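PDB 2DY3: alanine racemase from Corynebacterium glutamicum, which binds pyridoxal-5'-phosphate as a dimeric alanine racemase family protein, with a TIM-barrel N-terminal domain and a beta-rich C-terminal domain. Local coordinates for residues P26-A31 with G53-G58; E64-R69 with R94-A99; V119-D124 with I150-M155; A269-G274 with D305-S310. One frame throughout, in Å; residues are numbered along the deposited sequence.

Contact 1: residues P26-A31 with G53-G58; sequences PAKLMA and GADAFG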
loop_
_atom_site.group_PDB
_atom_site.type_symbol
_atom_site.label_atom_id
_atom_site.label_comp_id
_atom_site.label_asym_id
_atom_site.label_seq_id
_atom_site.Cartn_x
_atom_site.Cartn_y
_atom_site.Cartn_z
ATOM N N PRO B 26 -3.896 -12.067 -35.067
ATOM C CA PRO B 26 -5.211 -11.544 -35.455
ATOM C C PRO B 26 -6.132 -11.249 -34.266
ATOM O O PRO B 26 -7.103 -10.500 -34.395
ATOM C CB PRO B 26 -5.761 -12.652 -36.347
ATOM C CG PRO B 26 -5.253 -13.886 -35.650
ATOM C CD PRO B 26 -3.808 -13.515 -35.328
ATOM N N ALA B 27 -5.824 -11.838 -33.115
ATOM C CA ALA B 27 -6.629 -11.630 -31.912
ATOM C C ALA B 27 -6.446 -10.219 -31.372
ATOM O O ALA B 27 -5.366 -9.640 -31.478
ATOM C CB ALA B 27 -6.247 -12.649 -30.843
ATOM N N LYS B 28 -7.505 -9.661 -30.796
ATOM C CA LYS B 28 -7.425 -8.318 -30.233
ATOM C C LYS B 28 -6.636 -8.359 -28.930
ATOM O O LYS B 28 -6.626 -9.372 -28.237
ATOM C CB LYS B 28 -8.828 -7.761 -29.994
ATOM C CG LYS B 28 -9.619 -7.566 -31.280
ATOM C CD LYS B 28 -11.025 -7.053 -31.015
ATOM C CE LYS B 28 -11.773 -6.825 -32.325
ATOM N NZ LYS B 28 -13.159 -6.315 -32.112
ATOM N N LEU B 29 -5.974 -7.253 -28.608
ATOM C CA LEU B 29 -5.164 -7.162 -27.401
ATOM C C LEU B 29 -5.788 -6.259 -26.343
ATOM O O LEU B 29 -5.806 -5.045 -26.501
ATOM C CB LEU B 29 -3.776 -6.610 -27.746
ATOM C CG LEU B 29 -2.501 -7.118 -27.059
ATOM C CD1 LEU B 29 -1.478 -5.995 -27.086
ATOM C CD2 LEU B 29 -2.758 -7.557 -25.633
ATOM N N MET B 30 -6.305 -6.854 -25.271
ATOM C CA MET B 30 -6.878 -6.078 -24.172
ATOM C C MET B 30 -5.811 -5.994 -23.095
ATOM O O MET B 30 -5.356 -7.015 -22.589
ATOM C CB MET B 30 -8.117 -6.754 -23.580
ATOM C CG MET B 30 -8.695 -5.995 -22.379
ATOM S SD MET B 30 -10.165 -6.763 -21.651
ATOM C CE MET B 30 -11.457 -5.901 -22.593
ATOM N N ALA B 31 -5.410 -4.780 -22.749
ATOM C CA ALA B 31 -4.389 -4.591 -21.726
ATOM C C ALA B 31 -5.023 -4.453 -20.346
ATOM O O ALA B 31 -5.807 -3.535 -20.103
ATOM C CB ALA B 31 -3.555 -3.348 -22.043
ATOM N N GLY B 53 -0.583 -0.279 -29.864
ATOM C CA GLY B 53 -1.339 -1.431 -30.313
ATOM C C GLY B 53 -2.515 -1.955 -29.514
ATOM O O GLY B 53 -3.344 -2.667 -30.074
ATOM N N ALA B 54 -2.605 -1.629 -28.229
ATOM C CA ALA B 54 -3.720 -2.126 -27.427
ATOM C C ALA B 54 -5.062 -1.858 -28.103
ATOM O O ALA B 54 -5.349 -0.738 -28.518
ATOM C CB ALA B 54 -3.702 -1.489 -26.034
ATOM N N ASP B 55 -5.882 -2.898 -28.201
ATOM C CA ASP B 55 -7.201 -2.791 -28.816
ATOM C C ASP B 55 -8.249 -2.452 -27.771
ATOM O O ASP B 55 -9.330 -1.947 -28.088
ATOM C CB ASP B 55 -7.566 -4.114 -29.481
ATOM C CG ASP B 55 -6.641 -4.452 -30.625
ATOM O OD1 ASP B 55 -6.684 -3.726 -31.637
ATOM O OD2 ASP B 55 -5.871 -5.424 -30.507
ATOM N N ALA B 56 -7.919 -2.728 -26.516
ATOM C CA ALA B 56 -8.850 -2.477 -25.425
ATOM C C ALA B 56 -8.130 -2.525 -24.085
ATOM O O ALA B 56 -6.946 -2.858 -24.019
ATOM C CB ALA B 56 -9.965 -3.517 -25.459
ATOM N N PHE B 57 -8.854 -2.187 -23.020
ATOM C CA PHE B 57 -8.297 -2.197 -21.673
ATOM C C PHE B 57 -9.257 -2.868 -20.704
ATOM O O PHE B 57 -10.479 -2.765 -20.845
ATOM C CB PHE B 57 -8.021 -0.769 -21.203
ATOM C CG PHE B 57 -6.852 -0.120 -21.890
ATOM C CD1 PHE B 57 -5.559 -0.331 -21.435
ATOM C CD2 PHE B 57 -7.045 0.680 -23.006
ATOM C CE1 PHE B 57 -4.472 0.248 -22.083
ATOM C CE2 PHE B 57 -5.970 1.260 -23.661
ATOM C CZ PHE B 57 -4.678 1.043 -23.195
ATOM N N GLY B 58 -8.697 -3.564 -19.726
ATOM C CA GLY B 58 -9.516 -4.230 -18.739
ATOM C C GLY B 58 -9.160 -3.750 -17.345
ATOM O O GLY B 58 -7.974 -3.616 -17.008
#
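Main-chain bonds between L29-A31 and D55-G58 carry this pairing of neighbouring parallel strands. The carbonyl O of L29 takes two donors, D55 N at 2.7 Å and A56 N at 3.1 Å. Further along, A31 N reaches A56 O at 2.8 Å, and G58 N donates to A31 O.

One polar side chain adds to it. D55 OD2 accepts L29 N at 2.6 Å in a nearly straight bond (163°) through its anti lone pair. With CG beside its own backbone N (chi1 -64°), the carboxylate lies alongside the edge of the first strand and occupies an amide at its start.

Apolar contacts differ on the two faces. On one, M30 lays its CG over the peptide between F57 C and G58 N, and its CE meets A56 CB at 4.0 Å; M212 touches both residues. On the other, A31 CB rests against CD1 of the F57 ring at 3.7 Å, and I49 of helix 42-50 covers A31, A54 and F57. A sheet with helix packed outside and M30 facing inward, near pyridoxal-5'-phosphate, is the TIM-barrel arrangement.

Contact 2: residues E64-R69 with R94-A99; sequences EAMQLR and RNIDLA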
loop_
_atom_site.group_PDB
_atom_site.type_symbol
_atom_site.label_atom_id
_atom_site.label_comp_id
_atom_site.label_asym_id
_atom_site.label_seq_id
_atom_site.Cartn_x
_atom_site.Cartn_y
_atom_site.Cartn_z
ATOM N N GLU B 64 -11.946 2.702 -11.780
ATOM C CA GLU B 64 -10.745 2.542 -12.609
ATOM C C GLU B 64 -11.103 2.731 -14.075
ATOM O O GLU B 64 -10.370 3.367 -14.830
ATOM C CB GLU B 64 -10.122 1.157 -12.424
ATOM C CG GLU B 64 -9.592 0.893 -11.019
ATOM C CD GLU B 64 -9.055 -0.515 -10.866
ATOM O OE1 GLU B 64 -9.686 -1.443 -11.404
ATOM O OE2 GLU B 64 -8.008 -0.695 -10.203
ATOM N N ALA B 65 -12.233 2.169 -14.481
ATOM C CA ALA B 65 -12.670 2.305 -15.865
ATOM C C ALA B 65 -12.910 3.783 -16.180
ATOM O O ALA B 65 -12.498 4.276 -17.230
ATOM C CB ALA B 65 -13.942 1.500 -16.097
ATOM N N MET B 66 -13.564 4.490 -15.266
ATOM C CA MET B 66 -13.840 5.909 -15.468
ATOM C C MET B 66 -12.549 6.729 -15.501
ATOM O O MET B 66 -12.464 7.730 -16.221
ATOM C CB MET B 66 -14.809 6.426 -14.387
ATOM C CG MET B 66 -16.271 6.021 -14.653
ATOM S SD MET B 66 -17.503 6.523 -13.412
ATOM C CE MET B 66 -17.832 8.245 -13.936
ATOM N N GLN B 67 -11.541 6.296 -14.745
ATOM C CA GLN B 67 -10.251 6.990 -14.720
ATOM C C GLN B 67 -9.574 6.852 -16.091
ATOM O O GLN B 67 -8.890 7.768 -16.556
ATOM C CB GLN B 67 -9.347 6.413 -13.617
ATOM C CG GLN B 67 -7.933 7.013 -13.579
ATOM C CD GLN B 67 -7.068 6.452 -12.457
ATOM O OE1 GLN B 67 -7.139 5.263 -12.139
ATOM N NE2 GLN B 67 -6.235 7.303 -11.861
ATOM N N LEU B 68 -9.770 5.707 -16.741
ATOM C CA LEU B 68 -9.188 5.491 -18.060
ATOM C C LEU B 68 -9.779 6.478 -19.064
ATOM O O LEU B 68 -9.061 7.054 -19.882
ATOM C CB LEU B 68 -9.435 4.054 -18.531
ATOM C CG LEU B 68 -8.614 3.005 -17.778
ATOM C CD1 LEU B 68 -8.876 1.623 -18.354
ATOM C CD2 LEU B 68 -7.138 3.359 -17.888
ATOM N N ARG B 69 -11.093 6.667 -19.004
ATOM C CA ARG B 69 -11.747 7.597 -19.911
ATOM C C ARG B 69 -11.245 9.001 -19.606
ATOM O O ARG B 69 -11.055 9.799 -20.518
ATOM C CB ARG B 69 -13.271 7.527 -19.758
ATOM C CG ARG B 69 -13.906 6.289 -20.395
ATOM C CD ARG B 69 -13.909 6.341 -21.929
ATOM N NE ARG B 69 -14.511 5.134 -22.498
ATOM C CZ ARG B 69 -13.859 4.227 -23.223
ATOM N NH1 ARG B 69 -12.569 4.379 -23.489
ATOM N NH2 ARG B 69 -14.494 3.148 -23.659
ATOM N N ARG B 94 -20.280 6.661 -19.979
ATOM C CA ARG B 94 -18.911 6.914 -20.419
ATOM C C ARG B 94 -18.403 5.825 -21.371
ATOM O O ARG B 94 -17.194 5.654 -21.553
ATOM C CB ARG B 94 -17.993 7.021 -19.197
ATOM C CG ARG B 94 -18.383 8.142 -18.239
ATOM C CD ARG B 94 -17.380 9.278 -18.285
ATOM N NE ARG B 94 -16.324 9.099 -17.302
ATOM C CZ ARG B 94 -15.141 9.701 -17.347
ATOM N NH1 ARG B 94 -14.841 10.528 -18.340
ATOM N NH2 ARG B 94 -14.264 9.488 -16.380
ATOM N N ASN B 95 -19.333 5.098 -21.977
ATOM C CA ASN B 95 -18.996 4.032 -22.916
ATOM C C ASN B 95 -18.077 2.983 -22.301
ATOM O O ASN B 95 -17.109 2.542 -22.918
ATOM C CB ASN B 95 -18.357 4.618 -24.183
ATOM C CG ASN B 95 -18.073 3.560 -25.239
ATOM O OD1 ASN B 95 -18.911 2.692 -25.511
ATOM N ND2 ASN B 95 -16.893 3.633 -25.846
ATOM N N ILE B 96 -18.386 2.591 -21.074
ATOM C CA ILE B 96 -17.611 1.570 -20.385
ATOM C C ILE B 96 -18.404 0.266 -20.427
ATOM O O ILE B 96 -19.575 0.232 -20.050
ATOM C CB ILE B 96 -17.357 1.961 -18.905
ATOM C CG1 ILE B 96 -16.426 3.173 -18.847
ATOM C CG2 ILE B 96 -16.756 0.776 -18.145
ATOM C CD1 ILE B 96 -16.305 3.802 -17.472
ATOM N N ASP B 97 -17.779 -0.799 -20.922
ATOM C CA ASP B 97 -18.443 -2.093 -20.978
ATOM C C ASP B 97 -18.508 -2.663 -19.564
ATOM O O ASP B 97 -17.550 -2.556 -18.800
ATOM C CB ASP B 97 -17.673 -3.069 -21.876
ATOM C CG ASP B 97 -17.699 -2.675 -23.341
ATOM O OD1 ASP B 97 -17.413 -3.545 -24.181
ATOM O OD2 ASP B 97 -17.998 -1.505 -23.656
ATOM N N LEU B 98 -19.641 -3.266 -19.219
ATOM C CA LEU B 98 -19.816 -3.853 -17.901
ATOM C C LEU B 98 -19.981 -5.355 -18.014
ATOM O O LEU B 98 -20.700 -5.846 -18.887
ATOM C CB LEU B 98 -21.059 -3.276 -17.215
ATOM C CG LEU B 98 -21.060 -1.794 -16.857
ATOM C CD1 LEU B 98 -22.420 -1.411 -16.293
ATOM C CD2 LEU B 98 -19.947 -1.507 -15.853
ATOM N N ALA B 99 -19.310 -6.086 -17.134
ATOM C CA ALA B 99 -19.425 -7.538 -17.132
ATOM C C ALA B 99 -20.685 -7.950 -16.374
ATOM O O ALA B 99 -21.032 -7.346 -15.356
ATOM C CB ALA B 99 -18.202 -8.161 -16.458
#
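R69 reaches from helix 62-70 to two successive carbonyls, those of R94 and N95. Its NE donates to R94 O at 2.9 Å and its NH2 to N95 O at 2.8 Å, the latter almost straight (171°). Both acceptors lie close to the guanidinium plane, although NH2 stands above the carbonyl plane of N95. A bend at chi2 (-72°) swings the chain across to this position. NH1 is satisfied elsewhere, by the carbonyls of I73 and Q75, so the three nitrogens together serve four backbone oxygens and the group is fixed flat.

The second arginine is held differently. R94 reaches over helix 62-70, one face of its guanidinium covering R69 CB, with NH1 3.7 Å from that carbon; its charge is answered by a salt bridge from NH2 to D70. Beneath the polar layer, I96 CD1 sits 3.6 Å from A65 CB and equally close to M66 CG, crossing the methionine at about a right angle.

The two oxygens reached by NE and NH2 belong to a helix terminus: I96 N bonds to A91 O and N95 N to I92 O, with N95 at positive phi. The site is thus a Schellman motif closing helix 88-92, tied to the preceding helix of the barrel.

Contact 3: residues V119-D124 with I150-M155; sequences VSIKID and IEVTGM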
loop_
_atom_site.group_PDB
_atom_site.type_symbol
_atom_site.label_atom_id
_atom_site.label_comp_id
_atom_site.label_asym_id
_atom_site.label_seq_id
_atom_site.Cartn_x
_atom_site.Cartn_y
_atom_site.Cartn_z
ATOM N N VAL B 119 -22.252 -5.019 -22.842
ATOM C CA VAL B 119 -21.960 -5.901 -21.726
ATOM C C VAL B 119 -21.175 -7.130 -22.177
ATOM O O VAL B 119 -21.199 -7.515 -23.350
ATOM C CB VAL B 119 -23.258 -6.396 -21.022
ATOM C CG1 VAL B 119 -24.073 -5.225 -20.520
ATOM C CG2 VAL B 119 -24.074 -7.246 -21.977
ATOM N N SER B 120 -20.465 -7.734 -21.233
ATOM C CA SER B 120 -19.706 -8.944 -21.502
ATOM C C SER B 120 -20.087 -9.889 -20.376
ATOM O O SER B 120 -20.004 -9.526 -19.203
ATOM C CB SER B 120 -18.206 -8.654 -21.488
ATOM O OG SER B 120 -17.471 -9.846 -21.708
ATOM N N ILE B 121 -20.528 -11.091 -20.718
ATOM C CA ILE B 121 -20.939 -12.033 -19.690
ATOM C C ILE B 121 -19.761 -12.746 -19.045
ATOM O O ILE B 121 -19.012 -13.451 -19.719
ATOM C CB ILE B 121 -21.899 -13.110 -20.246
ATOM C CG1 ILE B 121 -23.025 -12.460 -21.055
ATOM C CG2 ILE B 121 -22.511 -13.885 -19.094
ATOM C CD1 ILE B 121 -23.921 -13.467 -21.758
ATOM N N LYS B 122 -19.592 -12.542 -17.741
ATOM C CA LYS B 122 -18.523 -13.209 -17.016
ATOM C C LYS B 122 -19.066 -14.590 -16.672
ATOM O O LYS B 122 -20.103 -14.715 -16.012
ATOM C CB LYS B 122 -18.166 -12.456 -15.734
ATOM C CG LYS B 122 -17.134 -13.188 -14.886
ATOM C CD LYS B 122 -16.652 -12.332 -13.720
ATOM C CE LYS B 122 -15.807 -13.151 -12.757
ATOM N NZ LYS B 122 -14.600 -13.690 -13.407
ATOM N N ILE B 123 -18.371 -15.619 -17.130
ATOM C CA ILE B 123 -18.803 -16.989 -16.896
ATOM C C ILE B 123 -18.059 -17.703 -15.775
ATOM O O ILE B 123 -16.832 -17.728 -15.751
ATOM C CB ILE B 123 -18.639 -17.846 -18.170
ATOM C CG1 ILE B 123 -19.547 -17.314 -19.282
ATOM C CG2 ILE B 123 -18.952 -19.314 -17.853
ATOM C CD1 ILE B 123 -21.033 -17.357 -18.938
ATOM N N ASP B 124 -18.814 -18.274 -14.841
ATOM C CA ASP B 124 -18.208 -19.035 -13.756
ATOM C C ASP B 124 -17.979 -20.392 -14.412
ATOM O O ASP B 124 -18.907 -21.186 -14.541
ATOM C CB ASP B 124 -19.177 -19.179 -12.579
ATOM C CG ASP B 124 -18.653 -20.119 -11.495
ATOM O OD1 ASP B 124 -17.744 -20.929 -11.782
ATOM O OD2 ASP B 124 -19.160 -20.059 -10.353
ATOM N N ILE B 150 -29.594 -3.669 -24.944
ATOM C CA ILE B 150 -28.367 -4.315 -24.496
ATOM C C ILE B 150 -27.649 -5.087 -25.595
ATOM O O ILE B 150 -28.254 -5.891 -26.286
ATOM C CB ILE B 150 -28.643 -5.298 -23.341
ATOM C CG1 ILE B 150 -29.113 -4.535 -22.103
ATOM C CG2 ILE B 150 -27.398 -6.099 -23.035
ATOM C CD1 ILE B 150 -29.463 -5.439 -20.958
ATOM N N GLU B 151 -26.355 -4.832 -25.761
ATOM C CA GLU B 151 -25.587 -5.559 -26.763
ATOM C C GLU B 151 -24.541 -6.432 -26.075
ATOM O O GLU B 151 -23.592 -5.926 -25.479
ATOM C CB GLU B 151 -24.871 -4.614 -27.729
ATOM C CG GLU B 151 -24.071 -5.395 -28.775
ATOM C CD GLU B 151 -23.015 -4.574 -29.499
ATOM O OE1 GLU B 151 -22.259 -5.171 -30.295
ATOM O OE2 GLU B 151 -22.935 -3.347 -29.284
ATOM N N VAL B 152 -24.729 -7.742 -26.142
ATOM C CA VAL B 152 -23.784 -8.659 -25.542
ATOM C C VAL B 152 -22.636 -8.793 -26.533
ATOM O O VAL B 152 -22.773 -9.441 -27.566
ATOM C CB VAL B 152 -24.424 -10.036 -25.295
ATOM C CG1 VAL B 152 -23.382 -11.012 -24.774
ATOM C CG2 VAL B 152 -25.569 -9.899 -24.298
ATOM N N THR B 153 -21.509 -8.169 -26.218
ATOM C CA THR B 153 -20.347 -8.200 -27.094
ATOM C C THR B 153 -19.610 -9.534 -27.067
ATOM O O THR B 153 -18.807 -9.824 -27.959
ATOM C CB THR B 153 -19.346 -7.101 -26.725
ATOM O OG1 THR B 153 -18.286 -7.092 -27.691
ATOM C CG2 THR B 153 -18.761 -7.358 -25.333
ATOM N N GLY B 154 -19.885 -10.330 -26.039
ATOM C CA GLY B 154 -19.254 -11.632 -25.905
ATOM C C GLY B 154 -19.252 -12.106 -24.463
ATOM O O GLY B 154 -19.973 -11.564 -23.620
ATOM N N MET B 155 -18.456 -13.134 -24.181
ATOM C CA MET B 155 -18.329 -13.664 -22.827
ATOM C C MET B 155 -16.867 -13.995 -22.551
ATOM O O MET B 155 -16.051 -14.129 -23.468
ATOM C CB MET B 155 -19.203 -14.913 -22.621
ATOM C CG MET B 155 -18.989 -16.041 -23.615
ATOM S SD MET B 155 -19.836 -17.554 -23.082
ATOM C CE MET B 155 -21.535 -17.078 -23.237
#
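V119 pushes its CG2 methyl between I150 and V152, touching I150 CG2 at 3.7 Å and V152 CG2 at 3.8 Å. The methyl gets there because it occupies the crowded position between its own backbone N and carbonyl carbon, while CG1 turns elsewhere. The branches of V152 are divided in turn: CG2 serves V119, and CG1 meets I121 CD1 at 3.9 Å. Next along the same face, the CB atoms of I121 and M155 abut. CG of M155 lies between its backbone N and carbonyl carbon (chi1 54°), and the sulfur comes against I123 CG1 at 3.8 Å, the two side chains crossing obliquely.

Across the sheet the relief is lower, for S120 faces the backbone of G154, which has no side chain to meet it. T153 lies beside the V119 carbonyl, its CG2 methyl 3.1 Å from V119 O. Here the strands are out of step by one residue: V119 pairs with V152 but I121 with M155, consistent with a beta bulge at T153-G154, where G154 adopts phi 157°. The bonds accommodate it, with T153 N on V119 O at 3.0 Å and I121 N skipping to G154 O, also at 3.0 Å.

The side chains of I121 and M155 are roofed by F141 of helix 134-146, and F177 of helix 169-186 covers M155 and I123. Strand, covering helix and parallel strand together form the beta-alpha-beta unit that the TIM barrel repeats.

Contact 4: residues A269-G274 with D305-S310; sequences AVVPAG and DQFVIS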
loop_
_atom_site.group_PDB
_atom_site.type_symbol
_atom_site.label_atom_id
_atom_site.label_comp_id
_atom_site.label_asym_id
_atom_site.label_seq_id
_atom_site.Cartn_x
_atom_site.Cartn_y
_atom_site.Cartn_z
ATOM N N ALA B 269 23.870 0.230 7.301
ATOM C CA ALA B 269 23.351 1.386 6.590
ATOM C C ALA B 269 21.839 1.412 6.780
ATOM O O ALA B 269 21.188 0.367 6.833
ATOM C CB ALA B 269 23.701 1.303 5.097
ATOM N N VAL B 270 21.288 2.610 6.906
ATOM C CA VAL B 270 19.854 2.760 7.082
ATOM C C VAL B 270 19.236 3.185 5.758
ATOM O O VAL B 270 19.709 4.122 5.124
ATOM C CB VAL B 270 19.538 3.825 8.151
ATOM C CG1 VAL B 270 18.032 3.931 8.355
ATOM C CG2 VAL B 270 20.221 3.455 9.467
ATOM N N VAL B 271 18.206 2.475 5.315
ATOM C CA VAL B 271 17.538 2.853 4.079
ATOM C C VAL B 271 16.127 3.284 4.459
ATOM O O VAL B 271 15.396 2.556 5.126
ATOM C CB VAL B 271 17.551 1.692 3.038
ATOM C CG1 VAL B 271 17.985 0.407 3.703
ATOM C CG2 VAL B 271 16.200 1.552 2.373
ATOM N N PRO B 272 15.750 4.505 4.065
ATOM C CA PRO B 272 14.461 5.158 4.308
ATOM C C PRO B 272 13.223 4.506 3.701
ATOM O O PRO B 272 12.534 5.115 2.889
ATOM C CB PRO B 272 14.693 6.572 3.771
ATOM C CG PRO B 272 15.583 6.326 2.611
ATOM C CD PRO B 272 16.592 5.341 3.190
ATOM N N ALA B 273 12.946 3.274 4.113
ATOM C CA ALA B 273 11.772 2.540 3.649
ATOM C C ALA B 273 11.359 1.565 4.754
ATOM O O ALA B 273 12.190 0.784 5.225
ATOM C CB ALA B 273 12.092 1.786 2.366
ATOM N N GLY B 274 10.087 1.628 5.166
ATOM C CA GLY B 274 9.577 0.756 6.220
ATOM C C GLY B 274 8.255 0.093 5.844
ATOM O O GLY B 274 7.796 0.242 4.712
ATOM N N ASP B 305 9.293 3.253 9.277
ATOM C CA ASP B 305 9.865 4.135 8.265
ATOM C C ASP B 305 11.189 3.688 7.667
ATOM O O ASP B 305 11.681 4.316 6.728
ATOM C CB ASP B 305 10.049 5.534 8.859
ATOM C CG ASP B 305 8.821 6.020 9.595
ATOM O OD1 ASP B 305 7.749 6.165 8.967
ATOM O OD2 ASP B 305 8.932 6.255 10.810
ATOM N N GLN B 306 11.769 2.612 8.188
ATOM C CA GLN B 306 13.061 2.179 7.684
ATOM C C GLN B 306 13.479 0.761 8.067
ATOM O O GLN B 306 12.858 0.112 8.912
ATOM C CB GLN B 306 14.134 3.164 8.181
ATOM C CG GLN B 306 13.978 3.526 9.667
ATOM C CD GLN B 306 15.063 4.458 10.190
ATOM O OE1 GLN B 306 15.247 5.569 9.690
ATOM N NE2 GLN B 306 15.781 4.008 11.212
ATOM N N PHE B 307 14.531 0.283 7.408
ATOM C CA PHE B 307 15.106 -1.020 7.711
ATOM C C PHE B 307 16.615 -0.876 7.576
ATOM O O PHE B 307 17.104 0.110 7.015
ATOM C CB PHE B 307 14.574 -2.133 6.795
ATOM C CG PHE B 307 14.963 -2.001 5.350
ATOM C CD1 PHE B 307 14.117 -1.377 4.446
ATOM C CD2 PHE B 307 16.142 -2.569 4.877
ATOM C CE1 PHE B 307 14.434 -1.326 3.106
ATOM C CE2 PHE B 307 16.462 -2.520 3.534
ATOM C CZ PHE B 307 15.607 -1.899 2.647
ATOM N N VAL B 308 17.353 -1.853 8.087
ATOM C CA VAL B 308 18.808 -1.786 8.069
ATOM C C VAL B 308 19.452 -2.913 7.276
ATOM O O VAL B 308 18.908 -4.016 7.176
ATOM C CB VAL B 308 19.357 -1.832 9.521
ATOM C CG1 VAL B 308 20.837 -1.498 9.544
ATOM C CG2 VAL B 308 18.561 -0.880 10.400
ATOM N N ILE B 309 20.621 -2.619 6.717
ATOM C CA ILE B 309 21.378 -3.601 5.950
ATOM C C ILE B 309 22.802 -3.625 6.498
ATOM O O ILE B 309 23.303 -2.606 6.997
ATOM C CB ILE B 309 21.429 -3.236 4.443
ATOM C CG1 ILE B 309 22.177 -1.914 4.245
ATOM C CG2 ILE B 309 20.017 -3.116 3.887
ATOM C CD1 ILE B 309 22.387 -1.554 2.785
ATOM N N SER B 310 23.449 -4.783 6.417
ATOM C CA SER B 310 24.811 -4.904 6.908
ATOM C C SER B 310 25.810 -4.736 5.772
ATOM O O SER B 310 25.698 -5.366 4.720
ATOM C CB SER B 310 25.025 -6.255 7.605
ATOM O OG SER B 310 24.725 -7.338 6.746
#
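V271 and F307 meet side chain to side chain. Methyl CG1 of V271 stands over one face of the ring, 3.6 Å from the centroid and 24° off the normal, a CH-pi contact displaced toward the rim. V271 has a nearly eclipsed chi1 of 12°, which is probably strained. At the ring's edge lies A273 O, close to the ring plane and 3.0 Å from F307 CD1. On the same face of the sheet A269 CB meets I309 CG1 at 3.7 Å. On the reverse, V270 CG1 sits above the flat amide of Q306, 3.5 Å from its CD.

These groups are placed by an antiparallel ladder. A269 and I309 form a hydrogen-bonded pair through A269 N to I309 O and I309 N to A269 O, the second at 3.0 Å. V271 N gives F307 O a nearly straight bond (175°), whereas the return from F307 N to V271 O is weak. That oxygen also receives A273 N at 2.7 Å, closing an inverse gamma turn centred on P272 that ends the strand.

Farther out, V289 of strand 288-291 packs against F307 and I309. The second subunit meets the opposite face, its S130 on V270 and its R129 on V308. D305 touches pyridoxal-5'-phosphate, packs on K34 of the second subunit, and forms a salt bridge through OD1 with R355 of its own chain. The chemistry is therefore divided: the ladder probably helps to position the loop residues D305 and Q306 that precede strand 307-312, which places D305 beside the ligand, its carboxylate probably steadied by R355.

In the fold
Contacts 1, 2 and 3 all reach the parallel barrel sheet, contact 2 from a helix outside it, whereas contact 4 lies in the C-terminal sheet, its centre about 41 Å from that of contact 1. The centres of contacts 2 and 3 are about 15 Å apart, and L98 O lies 3.0 Å from S120 N in a probable hydrogen bond between adjacent strands. Contact 1 joins contact 2 through F57 CB against L68 CD1 at 3.8 Å. Two copies of pyridoxal-5'-phosphate are involved: the M30 side chain is about 7 Å from one, that of D305 about 4 Å from another. D305 packs on K34 of the second subunit, consistent with contact 4 lying where one chain's C-terminal domain meets the other's pocket.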